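Side-chain contact in DNA repair protein MmcB-related protein (Silicibacter pomeroyi, PDB 3DNX), which is of unknown function but belongs to the MmcB-like family of the PDDEXK nuclease clan and is probably connected with DNA repair: residues A[16-19]-A[20-24]. Residues are numbered along the deposited sequence; the frame is centred on the assembly and turned at random.
Sequences LARG and VARHL
R22 lays its guanidinium over that of R18, one helical turn earlier, with NH2 of R18 3.3 Å above the R22 plane, near the edge of the group rather than over its centre. The planes are 28° apart, and NH2 of R18 lies 3.4 Å from NH2 of R22. Both chains run extended from CG to NE, side by side; with chi1 -72°, R22 CG sits beside its own backbone N, which turns the chain back over R18 O, 3.4 Å from CG. Long arginines suit this face because they reach acceptors beyond the helix: R18 NH2 donates a hydrogen bond to A106 O, R22 NH1 donates one to Y107 O, and R22 NE makes a salt bridge with D145 of the second subunit, which also forms a long, weak ion pair with R18 NH1 and so probably eases the repulsion between the two cations. A water accepts from R18 NH1 at 3.0 Å and, weakly, from R22 NH2. A leucine at R22 would probably cost D145 its salt bridge, leaving it the weak pair with R18, and Y107 O this donor. On helix 12-26, the apolar L16 and V20 pack on strands 54-59 and 100-104, while the small A17 and A21 fit against strand 30-35.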
ATOM      1  N   LEU A  16     -18.875   6.533  -6.369  1.00 32.91           N
ATOM      2  CA  LEU A  16     -19.154   6.169  -4.984  1.00 32.29           C
ATOM      3  C   LEU A  16     -17.851   5.799  -4.275  1.00 31.74           C
ATOM      4  O   LEU A  16     -17.621   6.260  -3.168  1.00 32.08           O
ATOM      5  CB  LEU A  16     -20.162   5.007  -4.886  1.00 32.92           C
ATOM      6  CG  LEU A  16     -21.570   5.227  -5.456  1.00 32.94           C
ATOM      7  CD1 LEU A  16     -22.359   3.899  -5.524  1.00 32.58           C
ATOM      8  CD2 LEU A  16     -22.295   6.234  -4.603  1.00 33.66           C
ATOM      9  N   ALA A  17     -16.985   5.019  -4.937  1.00 30.28           N
ATOM     10  CA  ALA A  17     -15.771   4.575  -4.300  1.00 30.35           C
ATOM     11  C   ALA A  17     -14.840   5.771  -3.964  1.00 29.01           C
ATOM     12  O   ALA A  17     -14.062   5.714  -3.010  1.00 29.67           O
ATOM     13  CB  ALA A  17     -15.034   3.566  -5.162  1.00 28.79           C
ATOM     14  N   ARG A  18     -14.865   6.790  -4.812  1.00 29.40           N
ATOM     15  CA  ARG A  18     -14.086   8.026  -4.530  1.00 29.83           C
ATOM     16  C   ARG A  18     -14.509   8.684  -3.273  1.00 29.24           C
ATOM     17  O   ARG A  18     -13.673   9.001  -2.430  1.00 29.13           O
ATOM     18  CB  ARG A  18     -14.179   9.003  -5.706  1.00 30.37           C
ATOM     19  CG  ARG A  18     -13.197  10.197  -5.670  1.00 33.54           C
ATOM     20  CD  ARG A  18     -13.549  10.965  -6.942  1.00 39.34           C
ATOM     21  NE  ARG A  18     -12.673  12.035  -7.305  1.00 41.73           N
ATOM     22  CZ  ARG A  18     -12.968  13.327  -7.201  1.00 45.31           C
ATOM     23  NH1 ARG A  18     -12.072  14.211  -7.629  1.00 45.52           N
ATOM     24  NH2 ARG A  18     -14.119  13.748  -6.669  1.00 44.25           N
ATOM     25  N   GLY A  19     -15.821   8.825  -3.097  1.00 30.12           N
ATOM     26  CA  GLY A  19     -16.371   9.429  -1.881  1.00 29.24           C
ATOM     27  C   GLY A  19     -16.143   8.600  -0.672  1.00 29.52           C
ATOM     28  O   GLY A  19     -15.741   9.113   0.385  1.00 28.36           O
ATOM     29  N   VAL A  20     -16.271   7.274  -0.827  1.00 28.25           N
ATOM     30  CA  VAL A  20     -15.974   6.381   0.277  1.00 27.59           C
ATOM     31  C   VAL A  20     -14.512   6.507   0.748  1.00 28.51           C
ATOM     32  O   VAL A  20     -14.242   6.593   1.982  1.00 28.26           O
ATOM     33  CB  VAL A  20     -16.322   4.878  -0.085  1.00 26.92           C
ATOM     34  CG1 VAL A  20     -15.831   3.957   1.016  1.00 28.67           C
ATOM     35  CG2 VAL A  20     -17.843   4.704  -0.306  1.00 28.70           C
ATOM     36  N   ALA A  21     -13.584   6.482  -0.222  1.00 28.55           N
ATOM     37  CA  ALA A  21     -12.149   6.595   0.052  1.00 27.98           C
ATOM     38  C   ALA A  21     -11.794   7.925   0.775  1.00 28.27           C
ATOM     39  O   ALA A  21     -10.968   7.921   1.705  1.00 27.57           O
ATOM     40  CB  ALA A  21     -11.353   6.437  -1.208  1.00 27.73           C
ATOM     41  N   ARG A  22     -12.395   9.020   0.329  1.00 30.15           N
ATOM     42  CA  ARG A  22     -12.196  10.352   0.996  1.00 30.28           C
ATOM     43  C   ARG A  22     -12.602  10.244   2.421  1.00 30.51           C
ATOM     44  O   ARG A  22     -11.875  10.686   3.314  1.00 31.11           O
ATOM     45  CB  ARG A  22     -12.987  11.448   0.310  1.00 30.44           C
ATOM     46  CG  ARG A  22     -12.461  11.837  -1.006  1.00 32.15           C
ATOM     47  CD  ARG A  22     -13.369  12.821  -1.728  1.00 30.90           C
ATOM     48  NE  ARG A  22     -12.673  13.426  -2.853  1.00 30.71           N
ATOM     49  CZ  ARG A  22     -12.867  14.671  -3.284  1.00 34.06           C
ATOM     50  NH1 ARG A  22     -13.799  15.466  -2.759  1.00 34.11           N
ATOM     51  NH2 ARG A  22     -12.161  15.119  -4.294  1.00 36.45           N
ATOM     52  N   HIS A  23     -13.789   9.644   2.674  1.00 31.84           N
ATOM     53  CA  HIS A  23     -14.340   9.607   4.021  1.00 30.13           C
ATOM     54  C   HIS A  23     -13.563   8.685   4.947  1.00 29.99           C
ATOM     55  O   HIS A  23     -13.288   9.038   6.109  1.00 29.25           O
ATOM     56  CB  HIS A  23     -15.845   9.205   3.986  1.00 32.18           C
ATOM     57  CG  HIS A  23     -16.522   9.320   5.317  1.00 32.57           C
ATOM     58  ND1 HIS A  23     -16.614  10.515   5.997  1.00 33.23           N
ATOM     59  CD2 HIS A  23     -17.054   8.377   6.139  1.00 33.95           C
ATOM     60  CE1 HIS A  23     -17.231  10.317   7.139  1.00 33.99           C
ATOM     61  NE2 HIS A  23     -17.502   9.031   7.255  1.00 34.24           N
ATOM     62  N   LEU A  24     -13.165   7.510   4.445  1.00 28.80           N
ATOM     63  CA  LEU A  24     -12.300   6.602   5.204  1.00 30.87           C
ATOM     64  C   LEU A  24     -11.007   7.328   5.620  1.00 29.17           C
ATOM     65  O   LEU A  24     -10.604   7.286   6.767  1.00 29.80           O
ATOM     66  CB  LEU A  24     -11.914   5.361   4.391  1.00 30.12           C
ATOM     67  CG  LEU A  24     -13.039   4.340   4.228  1.00 34.58           C
ATOM     68  CD1 LEU A  24     -12.576   3.250   3.239  1.00 34.39           C
ATOM     69  CD2 LEU A  24     -13.409   3.730   5.554  1.00 36.07           C
TER
HETATM   70  O   HOH W   1     -13.461  16.765  -6.830  1.00 31.34           O